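Local coordinates for protein 4-hydroxybutyrate CoA-transferase (Porphyromonas gingivalis, PDB 3D3U) that probably transfers coenzyme A between acyl-CoA thioesters and carboxylic acids such as acetate and 4-hydroxybutyrate, at residues 206-211 with 304-309; 230-235 with 251-256; 350-355 with 385-390. All coordinates share one frame; numbering follows the deposited sequence.

Interaction 1: 206-211 with 304-309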
ATOM      1  N   LEU A 206      11.225 -20.477   1.722  1.00 16.97           N
ATOM      2  CA  LEU A 206      11.948 -19.513   2.539  1.00 15.70           C
ATOM      3  C   LEU A 206      11.101 -19.147   3.723  1.00 15.61           C
ATOM      4  O   LEU A 206      11.540 -18.544   4.684  1.00 16.34           O
ATOM      5  CB  LEU A 206      12.207 -18.233   1.712  1.00 15.05           C
ATOM      6  CG  LEU A 206      12.992 -18.434   0.402  1.00 10.48           C
ATOM      7  CD1 LEU A 206      13.414 -17.114  -0.185  1.00  7.76           C
ATOM      8  CD2 LEU A 206      14.214 -19.194   0.645  1.00  3.57           C
ATOM      9  N   ILE A 207       9.854 -19.516   3.645  1.00 15.91           N
ATOM     10  CA  ILE A 207       8.909 -19.037   4.604  1.00 16.57           C
ATOM     11  C   ILE A 207       8.624 -20.189   5.549  1.00 17.83           C
ATOM     12  O   ILE A 207       8.466 -21.362   5.089  1.00 17.84           O
ATOM     13  CB  ILE A 207       7.655 -18.540   3.869  1.00 16.39           C
ATOM     14  CG1 ILE A 207       8.068 -17.501   2.804  1.00 12.79           C
ATOM     15  CG2 ILE A 207       6.702 -17.947   4.858  1.00 16.59           C
ATOM     16  CD1 ILE A 207       7.024 -16.501   2.397  1.00  2.00           C
ATOM     17  N   LYS A 208       8.611 -19.857   6.848  1.00 17.57           N
ATOM     18  CA  LYS A 208       8.508 -20.814   7.926  1.00 17.56           C
ATOM     19  C   LYS A 208       7.080 -20.771   8.567  1.00 19.46           C
ATOM     20  O   LYS A 208       6.495 -19.691   8.711  1.00 19.85           O
ATOM     21  CB  LYS A 208       9.550 -20.430   8.962  1.00 16.83           C
ATOM     22  CG  LYS A 208      10.878 -21.162   8.857  1.00 17.79           C
ATOM     23  CD  LYS A 208      11.820 -21.049  10.105  1.00 16.25           C
ATOM     24  CE  LYS A 208      13.233 -21.270   9.546  1.00 17.50           C
ATOM     25  NZ  LYS A 208      14.545 -21.098  10.364  1.00 19.20           N
ATOM     26  N   ASP A 209       6.518 -21.885   9.029  1.00 20.51           N
ATOM     27  CA  ASP A 209       5.359 -21.713   9.921  1.00 22.31           C
ATOM     28  C   ASP A 209       5.742 -20.652  10.950  1.00 22.50           C
ATOM     29  O   ASP A 209       6.825 -20.727  11.506  1.00 24.58           O
ATOM     30  CB  ASP A 209       5.000 -22.991  10.671  1.00 22.60           C
ATOM     31  CG  ASP A 209       4.843 -24.148   9.771  1.00 27.86           C
ATOM     32  OD1 ASP A 209       5.335 -24.083   8.632  1.00 37.52           O
ATOM     33  OD2 ASP A 209       4.294 -25.217  10.089  1.00 36.97           O
ATOM     34  N   GLY A 210       4.893 -19.670  11.185  1.00 22.30           N
ATOM     35  CA  GLY A 210       5.082 -18.703  12.260  1.00 22.45           C
ATOM     36  C   GLY A 210       5.573 -17.314  11.902  1.00 23.56           C
ATOM     37  O   GLY A 210       5.874 -16.528  12.815  1.00 25.26           O
ATOM     38  N   ASP A 211       5.644 -17.004  10.605  1.00 23.68           N
ATOM     39  CA  ASP A 211       6.396 -15.853  10.101  1.00 24.75           C
ATOM     40  C   ASP A 211       5.475 -14.693   9.850  1.00 24.32           C
ATOM     41  O   ASP A 211       4.416 -14.918   9.277  1.00 28.00           O
ATOM     42  CB  ASP A 211       6.973 -16.177   8.734  1.00 25.04           C
ATOM     43  CG  ASP A 211       8.121 -17.068   8.797  1.00 30.56           C
ATOM     44  OD1 ASP A 211       8.785 -17.267   7.751  1.00 33.42           O
ATOM     45  OD2 ASP A 211       8.431 -17.668   9.869  1.00 44.77           O
ATOM     46  N   ASN A 304       8.606  -6.889  14.734  1.00 21.18           N
ATOM     47  CA  ASN A 304       7.977  -8.151  14.386  1.00 20.72           C
ATOM     48  C   ASN A 304       8.951  -9.291  14.040  1.00 20.36           C
ATOM     49  O   ASN A 304       9.651  -9.225  13.031  1.00 18.96           O
ATOM     50  CB  ASN A 304       7.067  -7.879  13.226  1.00 20.14           C
ATOM     51  CG  ASN A 304       5.645  -7.906  13.599  1.00 22.61           C
ATOM     52  OD1 ASN A 304       5.102  -8.867  14.308  1.00 24.09           O
ATOM     53  ND2 ASN A 304       4.951  -6.924  13.051  1.00 26.69           N
ATOM     54  N   ASP A 305       8.983 -10.359  14.825  1.00 20.88           N
ATOM     55  CA  ASP A 305       9.948 -11.415  14.474  1.00 22.32           C
ATOM     56  C   ASP A 305       9.678 -12.281  13.271  1.00 23.16           C
ATOM     57  O   ASP A 305       8.474 -12.517  12.854  1.00 23.43           O
ATOM     58  CB  ASP A 305      10.195 -12.299  15.640  1.00 22.88           C
ATOM     59  CG  ASP A 305      10.791 -11.546  16.728  1.00 24.16           C
ATOM     60  OD1 ASP A 305      11.315 -12.101  17.672  1.00 21.90           O
ATOM     61  OD2 ASP A 305      10.777 -10.315  16.686  1.00 32.45           O
ATOM     62  N   ARG A 306      10.770 -12.784  12.701  1.00 22.88           N
ATOM     63  CA  ARG A 306      10.555 -13.642  11.549  1.00 24.22           C
ATOM     64  C   ARG A 306       9.801 -12.779  10.566  1.00 22.63           C
ATOM     65  O   ARG A 306       8.774 -13.173  10.056  1.00 23.71           O
ATOM     66  CB  ARG A 306       9.684 -14.894  11.917  1.00 24.33           C
ATOM     67  CG  ARG A 306      10.279 -15.652  13.040  1.00 27.69           C
ATOM     68  CD  ARG A 306       9.308 -16.301  14.005  1.00 37.95           C
ATOM     69  NE  ARG A 306      10.180 -16.979  14.961  1.00 42.64           N
ATOM     70  CZ  ARG A 306      10.738 -18.205  14.762  1.00 45.91           C
ATOM     71  NH1 ARG A 306      11.554 -18.710  15.696  1.00 48.19           N
ATOM     72  NH2 ARG A 306      10.460 -18.958  13.667  1.00 44.11           N
ATOM     73  N   MET A 307      10.232 -11.559  10.354  1.00 21.61           N
ATOM     74  CA  MET A 307       9.414 -10.756   9.468  1.00 21.34           C
ATOM     75  C   MET A 307       9.927 -11.056   8.117  1.00 21.68           C
ATOM     76  O   MET A 307      11.123 -10.854   7.890  1.00 22.20           O
ATOM     77  CB  MET A 307       9.611  -9.291   9.717  1.00 20.43           C
ATOM     78  CG  MET A 307       9.063  -8.437   8.624  1.00 21.54           C
ATOM     79  SD  MET A 307       7.292  -8.060   8.723  1.00 25.24           S
ATOM     80  CE  MET A 307       7.163  -7.090  10.225  1.00 25.33           C
ATOM     81  N   VAL A 308       9.059 -11.519   7.214  1.00 21.78           N
ATOM     82  CA  VAL A 308       9.505 -11.705   5.820  1.00 21.51           C
ATOM     83  C   VAL A 308       8.784 -10.899   4.705  1.00 21.95           C
ATOM     84  O   VAL A 308       7.616 -11.204   4.381  1.00 22.84           O
ATOM     85  CB  VAL A 308       9.722 -13.235   5.439  1.00 22.04           C
ATOM     86  CG1 VAL A 308       9.271 -14.170   6.555  1.00 19.27           C
ATOM     87  CG2 VAL A 308       9.178 -13.556   3.958  1.00 18.72           C
ATOM     88  N   SER A 309       9.480  -9.920   4.098  1.00 21.08           N
ATOM     89  CA  SER A 309       8.795  -9.002   3.155  1.00 22.17           C
ATOM     90  C   SER A 309       9.005  -9.553   1.805  1.00 22.53           C
ATOM     91  O   SER A 309      10.135  -9.972   1.499  1.00 21.95           O
ATOM     92  CB  SER A 309       9.346  -7.560   3.190  1.00 21.69           C
ATOM     93  OG  SER A 309      10.726  -7.624   3.448  1.00 22.67           O
TER

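Interaction 2: 230-235 with 251-256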
ATOM      1  N   GLY A 230      -0.157 -25.142   2.941  1.00 21.83           N
ATOM      2  CA  GLY A 230       0.381 -26.053   3.954  1.00 19.35           C
ATOM      3  C   GLY A 230       1.157 -25.455   5.126  1.00 19.16           C
ATOM      4  O   GLY A 230       1.877 -26.178   5.858  1.00 19.33           O
ATOM      5  N   HIS A 231       1.012 -24.154   5.352  1.00 18.78           N
ATOM      6  CA  HIS A 231       1.673 -23.477   6.474  1.00 18.20           C
ATOM      7  C   HIS A 231       0.709 -23.254   7.609  1.00 18.51           C
ATOM      8  O   HIS A 231      -0.498 -23.370   7.439  1.00 18.76           O
ATOM      9  CB  HIS A 231       2.382 -22.178   6.014  1.00 17.92           C
ATOM     10  CG  HIS A 231       3.640 -22.434   5.209  1.00 19.93           C
ATOM     11  ND1 HIS A 231       4.905 -22.243   5.717  1.00 18.47           N
ATOM     12  CD2 HIS A 231       3.819 -22.960   3.961  1.00 21.96           C
ATOM     13  CE1 HIS A 231       5.800 -22.638   4.826  1.00 16.66           C
ATOM     14  NE2 HIS A 231       5.172 -23.075   3.754  1.00 13.36           N
ATOM     15  N   LYS A 232       1.274 -22.965   8.771  1.00 19.17           N
ATOM     16  CA  LYS A 232       0.575 -22.794  10.026  1.00 19.80           C
ATOM     17  C   LYS A 232       0.972 -21.478  10.606  1.00 19.40           C
ATOM     18  O   LYS A 232       2.040 -20.960  10.267  1.00 19.57           O
ATOM     19  CB  LYS A 232       1.054 -23.871  11.011  1.00 21.37           C
ATOM     20  CG  LYS A 232       0.913 -25.358  10.500  1.00 25.41           C
ATOM     21  CD  LYS A 232      -0.559 -25.728  10.043  1.00 31.08           C
ATOM     22  CE  LYS A 232      -0.726 -27.107   9.302  1.00 29.36           C
ATOM     23  NZ  LYS A 232      -2.027 -26.963   8.548  1.00 34.30           N
ATOM     24  N   ASP A 233       0.114 -20.920  11.482  1.00 19.15           N
ATOM     25  CA  ASP A 233       0.370 -19.653  12.297  1.00 16.43           C
ATOM     26  C   ASP A 233       0.976 -18.414  11.655  1.00 14.29           C
ATOM     27  O   ASP A 233       1.752 -17.758  12.284  1.00 13.53           O
ATOM     28  CB  ASP A 233       1.151 -20.012  13.553  1.00 16.38           C
ATOM     29  CG  ASP A 233       0.425 -21.137  14.381  1.00 21.20           C
ATOM     30  OD1 ASP A 233      -0.857 -21.115  14.466  1.00 22.38           O
ATOM     31  OD2 ASP A 233       1.035 -22.112  14.936  1.00 23.08           O
ATOM     32  N   LEU A 234       0.619 -18.057  10.426  1.00 12.58           N
ATOM     33  CA  LEU A 234       1.331 -16.978   9.826  1.00 12.65           C
ATOM     34  C   LEU A 234       0.761 -15.663  10.372  1.00 13.60           C
ATOM     35  O   LEU A 234      -0.368 -15.626  10.939  1.00 15.29           O
ATOM     36  CB  LEU A 234       1.128 -17.082   8.353  1.00 13.18           C
ATOM     37  CG  LEU A 234       1.722 -18.241   7.517  1.00 11.95           C
ATOM     38  CD1 LEU A 234       1.482 -17.849   6.048  1.00  4.48           C
ATOM     39  CD2 LEU A 234       3.220 -18.409   7.735  1.00  8.54           C
ATOM     40  N   GLY A 235       1.467 -14.562  10.218  1.00 11.75           N
ATOM     41  CA  GLY A 235       0.964 -13.335  10.808  1.00 10.57           C
ATOM     42  C   GLY A 235       0.997 -12.358   9.693  1.00 11.33           C
ATOM     43  O   GLY A 235       1.542 -12.664   8.685  1.00 10.45           O
ATOM     44  N   LYS A 251      -9.098 -19.699   5.840  1.00 18.47           N
ATOM     45  CA  LYS A 251      -8.735 -21.120   5.920  1.00 16.46           C
ATOM     46  C   LYS A 251      -8.098 -21.419   7.252  1.00 17.34           C
ATOM     47  O   LYS A 251      -7.790 -22.531   7.519  1.00 18.42           O
ATOM     48  CB  LYS A 251      -7.780 -21.520   4.786  1.00 16.13           C
ATOM     49  CG  LYS A 251      -8.350 -21.506   3.344  1.00 14.48           C
ATOM     50  CD  LYS A 251      -7.238 -21.188   2.302  1.00 14.75           C
ATOM     51  CE  LYS A 251      -7.285 -21.995   0.992  1.00 11.04           C
ATOM     52  NZ  LYS A 251      -8.647 -21.995   0.399  1.00 19.87           N
ATOM     53  N   GLY A 252      -7.858 -20.447   8.107  1.00 18.53           N
ATOM     54  CA  GLY A 252      -7.147 -20.768   9.383  1.00 19.87           C
ATOM     55  C   GLY A 252      -5.613 -20.570   9.386  1.00 20.82           C
ATOM     56  O   GLY A 252      -4.980 -20.556  10.435  1.00 21.98           O
ATOM     57  N   ILE A 253      -5.011 -20.386   8.214  1.00 20.63           N
ATOM     58  CA  ILE A 253      -3.588 -20.134   8.090  1.00 19.90           C
ATOM     59  C   ILE A 253      -3.103 -18.784   8.596  1.00 19.08           C
ATOM     60  O   ILE A 253      -2.115 -18.744   9.324  1.00 19.65           O
ATOM     61  CB  ILE A 253      -3.149 -20.403   6.665  1.00 20.01           C
ATOM     62  CG1 ILE A 253      -3.522 -21.847   6.299  1.00 23.11           C
ATOM     63  CG2 ILE A 253      -1.677 -20.235   6.485  1.00 19.37           C
ATOM     64  CD1 ILE A 253      -3.133 -23.033   7.370  1.00 26.82           C
ATOM     65  N   ILE A 254      -3.742 -17.673   8.263  1.00 18.65           N
ATOM     66  CA  ILE A 254      -3.259 -16.395   8.890  1.00 18.67           C
ATOM     67  C   ILE A 254      -3.908 -16.174  10.227  1.00 19.24           C
ATOM     68  O   ILE A 254      -5.122 -16.071  10.271  1.00 20.05           O
ATOM     69  CB  ILE A 254      -3.522 -15.210   7.982  1.00 18.32           C
ATOM     70  CG1 ILE A 254      -2.368 -15.103   7.006  1.00 17.08           C
ATOM     71  CG2 ILE A 254      -3.478 -13.961   8.731  1.00 17.30           C
ATOM     72  CD1 ILE A 254      -2.753 -14.969   5.671  1.00  9.43           C
ATOM     73  N   ASN A 255      -3.128 -16.141  11.308  1.00 19.18           N
ATOM     74  CA  ASN A 255      -3.690 -15.969  12.666  1.00 19.73           C
ATOM     75  C   ASN A 255      -2.819 -15.139  13.631  1.00 20.66           C
ATOM     76  O   ASN A 255      -3.234 -14.769  14.751  1.00 19.58           O
ATOM     77  CB  ASN A 255      -4.090 -17.280  13.303  1.00 18.06           C
ATOM     78  CG  ASN A 255      -2.906 -18.288  13.446  1.00 23.75           C
ATOM     79  OD1 ASN A 255      -3.115 -19.510  13.217  1.00 31.19           O
ATOM     80  ND2 ASN A 255      -1.691 -17.822  13.841  1.00 15.98           N
ATOM     81  N   GLY A 256      -1.604 -14.824  13.168  1.00 22.20           N
ATOM     82  CA  GLY A 256      -0.616 -14.102  13.966  1.00 22.81           C
ATOM     83  C   GLY A 256      -0.643 -14.529  15.398  1.00 23.58           C
ATOM     84  O   GLY A 256      -0.708 -13.691  16.235  1.00 24.29           O
TER
HETATM   85  O   HOH W   1      -2.779 -21.727  11.475  1.00 19.32           O

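Interaction 3: 350-355 with 385-390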
ATOM      1  N   GLY A 350      15.440 -13.114  12.856  1.00 20.13           N
ATOM      2  CA  GLY A 350      14.995 -14.120  11.888  1.00 19.36           C
ATOM      3  C   GLY A 350      14.178 -13.635  10.676  1.00 18.81           C
ATOM      4  O   GLY A 350      13.323 -14.377  10.172  1.00 18.81           O
ATOM      5  N   GLY A 351      14.432 -12.418  10.181  1.00 17.72           N
ATOM      6  CA  GLY A 351      13.670 -11.858   9.072  1.00 16.66           C
ATOM      7  C   GLY A 351      14.481 -12.008   7.840  1.00 16.32           C
ATOM      8  O   GLY A 351      15.630 -12.216   7.917  1.00 17.20           O
ATOM      9  N   ILE A 352      13.882 -11.923   6.688  1.00 16.62           N
ATOM     10  CA  ILE A 352      14.619 -11.925   5.478  1.00 17.56           C
ATOM     11  C   ILE A 352      13.853 -11.060   4.505  1.00 18.21           C
ATOM     12  O   ILE A 352      12.795 -10.587   4.822  1.00 19.44           O
ATOM     13  CB  ILE A 352      14.677 -13.309   4.886  1.00 18.26           C
ATOM     14  CG1 ILE A 352      13.277 -13.947   4.815  1.00 19.02           C
ATOM     15  CG2 ILE A 352      15.871 -14.135   5.431  1.00 17.12           C
ATOM     16  CD1 ILE A 352      13.205 -15.048   3.727  1.00 21.36           C
ATOM     17  N   SER A 353      14.365 -10.820   3.315  1.00 18.09           N
ATOM     18  CA  SER A 353      13.573 -10.089   2.389  1.00 18.33           C
ATOM     19  C   SER A 353      13.803 -10.757   1.062  1.00 19.11           C
ATOM     20  O   SER A 353      14.940 -11.073   0.712  1.00 19.87           O
ATOM     21  CB  SER A 353      13.975  -8.632   2.387  1.00 17.16           C
ATOM     22  OG  SER A 353      15.345  -8.518   1.994  1.00 20.76           O
ATOM     23  N   ILE A 354      12.708 -11.025   0.365  1.00 20.30           N
ATOM     24  CA  ILE A 354      12.717 -11.629  -0.975  1.00 21.76           C
ATOM     25  C   ILE A 354      12.228 -10.656  -2.083  1.00 23.04           C
ATOM     26  O   ILE A 354      11.195  -9.993  -1.871  1.00 24.24           O
ATOM     27  CB  ILE A 354      11.785 -12.857  -0.955  1.00 21.56           C
ATOM     28  CG1 ILE A 354      12.156 -13.836   0.193  1.00 21.10           C
ATOM     29  CG2 ILE A 354      11.823 -13.524  -2.284  1.00 20.81           C
ATOM     30  CD1 ILE A 354      10.968 -14.746   0.634  1.00 20.26           C
ATOM     31  N   MET A 355      12.949 -10.559  -3.218  1.00 23.37           N
ATOM     32  CA  MET A 355      12.487  -9.859  -4.400  1.00 26.21           C
ATOM     33  C   MET A 355      12.069 -10.989  -5.337  1.00 24.38           C
ATOM     34  O   MET A 355      12.867 -11.779  -5.746  1.00 25.25           O
ATOM     35  CB  MET A 355      13.573  -8.958  -5.003  1.00 24.52           C
ATOM     36  CG  MET A 355      13.103  -7.600  -5.574  1.00 28.05           C
ATOM     37  SD  MET A 355      13.996  -5.955  -4.947  1.00 38.26           S
ATOM     38  CE  MET A 355      12.715  -4.653  -4.385  1.00 24.58           C
ATOM     39  N   GLU A 385      21.273  -4.793   0.372  1.00 43.19           N
ATOM     40  CA  GLU A 385      19.825  -4.583   0.441  1.00 39.67           C
ATOM     41  C   GLU A 385      19.104  -6.002   0.635  1.00 39.79           C
ATOM     42  O   GLU A 385      18.664  -6.314   1.765  1.00 41.38           O
ATOM     43  CB  GLU A 385      19.346  -3.755  -0.801  1.00 39.29           C
ATOM     44  CG  GLU A 385      18.976  -2.279  -0.597  1.00 36.08           C
ATOM     45  CD  GLU A 385      19.729  -1.531   0.530  1.00 37.63           C
ATOM     46  OE1 GLU A 385      20.909  -1.891   0.784  1.00 34.39           O
ATOM     47  OE2 GLU A 385      19.148  -0.545   1.154  1.00 36.34           O
ATOM     48  N   VAL A 386      19.081  -6.881  -0.384  1.00 36.93           N
ATOM     49  CA  VAL A 386      18.156  -8.033  -0.453  1.00 34.84           C
ATOM     50  C   VAL A 386      18.819  -9.375  -0.126  1.00 32.14           C
ATOM     51  O   VAL A 386      20.008  -9.545  -0.401  1.00 32.06           O
ATOM     52  CB  VAL A 386      17.600  -8.035  -1.879  1.00 34.37           C
ATOM     53  CG1 VAL A 386      16.394  -8.919  -2.049  1.00 33.29           C
ATOM     54  CG2 VAL A 386      17.282  -6.560  -2.298  1.00 35.30           C
ATOM     55  N   ASP A 387      18.090 -10.339   0.452  1.00 29.19           N
ATOM     56  CA  ASP A 387      18.759 -11.608   0.873  1.00 26.13           C
ATOM     57  C   ASP A 387      18.494 -12.716  -0.064  1.00 23.66           C
ATOM     58  O   ASP A 387      19.327 -13.557  -0.253  1.00 22.09           O
ATOM     59  CB  ASP A 387      18.323 -12.094   2.262  1.00 26.67           C
ATOM     60  CG  ASP A 387      18.214 -10.986   3.275  1.00 27.78           C
ATOM     61  OD1 ASP A 387      19.053 -10.058   3.171  1.00 31.49           O
ATOM     62  OD2 ASP A 387      17.311 -10.947   4.180  1.00 26.21           O
ATOM     63  N   TYR A 388      17.299 -12.728  -0.609  1.00 22.00           N
ATOM     64  CA  TYR A 388      16.940 -13.663  -1.668  1.00 21.60           C
ATOM     65  C   TYR A 388      16.276 -13.045  -2.905  1.00 20.52           C
ATOM     66  O   TYR A 388      15.693 -11.975  -2.836  1.00 19.71           O
ATOM     67  CB  TYR A 388      15.980 -14.717  -1.163  1.00 22.91           C
ATOM     68  CG  TYR A 388      16.546 -15.447  -0.065  1.00 21.98           C
ATOM     69  CD1 TYR A 388      16.163 -15.190   1.206  1.00 22.29           C
ATOM     70  CD2 TYR A 388      17.475 -16.414  -0.307  1.00 28.98           C
ATOM     71  CE1 TYR A 388      16.686 -15.863   2.229  1.00 28.54           C
ATOM     72  CE2 TYR A 388      18.056 -17.137   0.732  1.00 31.19           C
ATOM     73  CZ  TYR A 388      17.658 -16.850   2.007  1.00 29.27           C
ATOM     74  OH  TYR A 388      18.244 -17.553   3.052  1.00 28.52           O
ATOM     75  N   VAL A 389      16.364 -13.771  -4.024  1.00 18.68           N
ATOM     76  CA  VAL A 389      15.757 -13.389  -5.281  1.00 17.23           C
ATOM     77  C   VAL A 389      15.209 -14.656  -5.886  1.00 17.57           C
ATOM     78  O   VAL A 389      15.919 -15.683  -5.943  1.00 18.46           O
ATOM     79  CB  VAL A 389      16.813 -12.814  -6.253  1.00 17.02           C
ATOM     80  CG1 VAL A 389      16.185 -12.268  -7.460  1.00 15.03           C
ATOM     81  CG2 VAL A 389      17.555 -11.745  -5.589  1.00 15.63           C
ATOM     82  N   VAL A 390      13.970 -14.585  -6.378  1.00 16.61           N
ATOM     83  CA  VAL A 390      13.233 -15.770  -6.797  1.00 14.29           C
ATOM     84  C   VAL A 390      12.643 -15.504  -8.144  1.00 14.73           C
ATOM     85  O   VAL A 390      12.049 -14.453  -8.334  1.00 15.83           O
ATOM     86  CB  VAL A 390      12.062 -16.014  -5.828  1.00 13.33           C
ATOM     87  CG1 VAL A 390      11.149 -17.106  -6.366  1.00 11.71           C
ATOM     88  CG2 VAL A 390      12.535 -16.330  -4.428  1.00  6.12           C
TER

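Interaction 1: 206-211 with 304-309
Ile207 opens the contact by sending its terminal methyl toward Val308 in strand 307-311: CD1 lies 4.0 Å from CG2 of Val308, the two branched chains meeting at a slant. CG1 stands beside the backbone N (chi1 -54°) and carries CD1 to this side. A branched aliphatic residue suits a buried loop position that must be filled without polar demands. At Lys208 the chain enters a type II beta turn that ends at Asp211. The aliphatic part of the lysine passes Arg306, CD coming within 4.3 Å of NH2 obliquely to the guanidinium, while both residues are exposed to solvent. Gly210 takes the third position of the turn, where a positive phi (104°) is easy for a residue without a CB; its carbonyl O lies 3.6 Å from CD of Arg306. Asp211 closes the turn and does two jobs. Its OD1 accepts the backbone N of Lys208 at 2.7 Å along a nearly straight bond that reaches it from above the carboxylate plane, tying the start of the turn to its end. The same OD1 sits 3.4 Å from CG1 of Val308, and OD2 lies 3.7 Å from CB of Arg306. The aspartate and arginine chains cross at about a right angle, with OD2 at the guanidinium edge but 4.5 Å from NH2, beyond a salt bridge; the opposite charges may still attract weakly. The loop joins helix 194-204 to strand 212-215, which runs beside strand 307-311 in the larger sheet. Backbone bonds of Arg306 with Thr212 and of Val308 with Gln214 continue the pairing, Leu213 backs Ile207, and Ile352 of the next strand packs on Val308.

Interaction 2: 230-235 with 251-256
Leu234 and Ile254 form a single backbone bridge between two loops that each follow a helix and lead toward adjacent parallel strands of the larger sheet, 235-237 and 266-268. Three main-chain hydrogen bonds hold it. The N of Leu234 donates to O of Ile253 at 3.0 Å, almost straight down the line of that carbonyl. In return the carbonyl O of Leu234 takes two donors, N of Asn255 at 2.8 Å and N of Gly256 at 2.7 Å, the second leaning further from the carbonyl plane (29° against 16°). One oxygen thus pins two successive amides of the opposite loop. A water adds a further link, accepting from N of Asp233 and donating to O of Gly252. Gly252, just after helix 243-251, leaves helical angles with a positive phi, which glycine adopts readily. Apolar packing accompanies the bridge: Leu234 and Ile253 lie side by side pointing the same way, CD1 of the leucine 4.0 Å from CG2 of the isoleucine, a branch set anti to the backbone N. CB of Leu234 also meets CG1 of Ile254 at 4.2 Å. The aliphatic chains of Leu234, Ile253 and Ile254 suit their buried positions, whereas the polar Asp233 and Asn255 are partly exposed, their carboxylate and amide planes 46° apart. Where the loops draw together, the CA atoms of Gly235 and Gly256 are 3.6 Å apart; the positive phi of Gly256 is another that favours glycine. Ile254 rests on Met248 and Ile249 of helix 243-251. Gly235 begins strand 235-237 and bonds through its backbone to Asp211 and Leu213 of the adjoining strand region, while Gly256 bonds to Glu264 ahead of strand 266-268.

Interaction 3: 350-355 with 385-390
Rotation about chi1 brings Ile352 and Tyr388 together: CG1 of the isoleucine lies between its backbone N and carbonyl carbon (chi1 50°), which leaves CG2 beside the N, and CG of Tyr388 is anti to its own carbonyl carbon (chi1 -58°). CG2 of Ile352 approaches CE1 of Tyr388 at the ring's edge, near its plane, at 3.7 Å. Asp387, with CG likewise beside its N, turns OD2 to the backbone N of Ser353, a weak and bent bond of 3.1 Å; its stronger partner is Lys346, salt-bridged to OD1, so a carboxylate suits this buried spot because a charge and an amide both answer it. The strands 352-355 and 388-390 run parallel, 31° apart. Ser353 O accepts N of Asp387 and N of Tyr388, each at 3.2 Å, so one carbonyl holds the residue before strand 388-391 as well as its first residue. Farther along, N of Met355 donates to O of Tyr388 at 3.1 Å, and O of Met355 receives N of Val390 at 3.1 Å, the alternation expected of parallel pairing. Side chains then divide between the two faces. Ile354 and Tyr388 share one, where CG2 of Ile354 also touches CG2 of Val390 at 3.6 Å; Met355 and Val389 share the other, where CB of Met355 lies 4.1 Å from CG1 of Val386. Ile354, Met355, Val389 and Val390 are buried, which suits aliphatic residues. Helix 194-204 lies over Val390, and Leu206 just after it meets Ile354 and Tyr388. Helix 338-345 packs on Ser353, Met355 and Val386; it lies in the partly unmodelled connection between parallel neighbours 307-311 and 352-356, consistent with a beta-alpha-beta crossover. Strand 394-397 pairs antiparallel beyond, through Val389 and Ala396.

Overall arrangement
All three contacts lie along the mixed sheet of the second half of the chain, whose central strands run parallel in the order 266-268, 235-237, 212-215, 307-311, 352-356 and 388-391. Interaction 1 stands in the middle, its centre about 11 Å from those of interactions 2 and 3, which are about 21 Å apart and do not touch. Toward interaction 2, O of Asp211 probably bonds to N of Gly235 (3.1 Å) and N of Gly210 to O of Lys232 (3.3 Å). Toward interaction 3, O of Ser309 probably accepts N of Ile354 (3.0 Å), and CD1 of Leu206 packs 3.6 Å from CG of Tyr388.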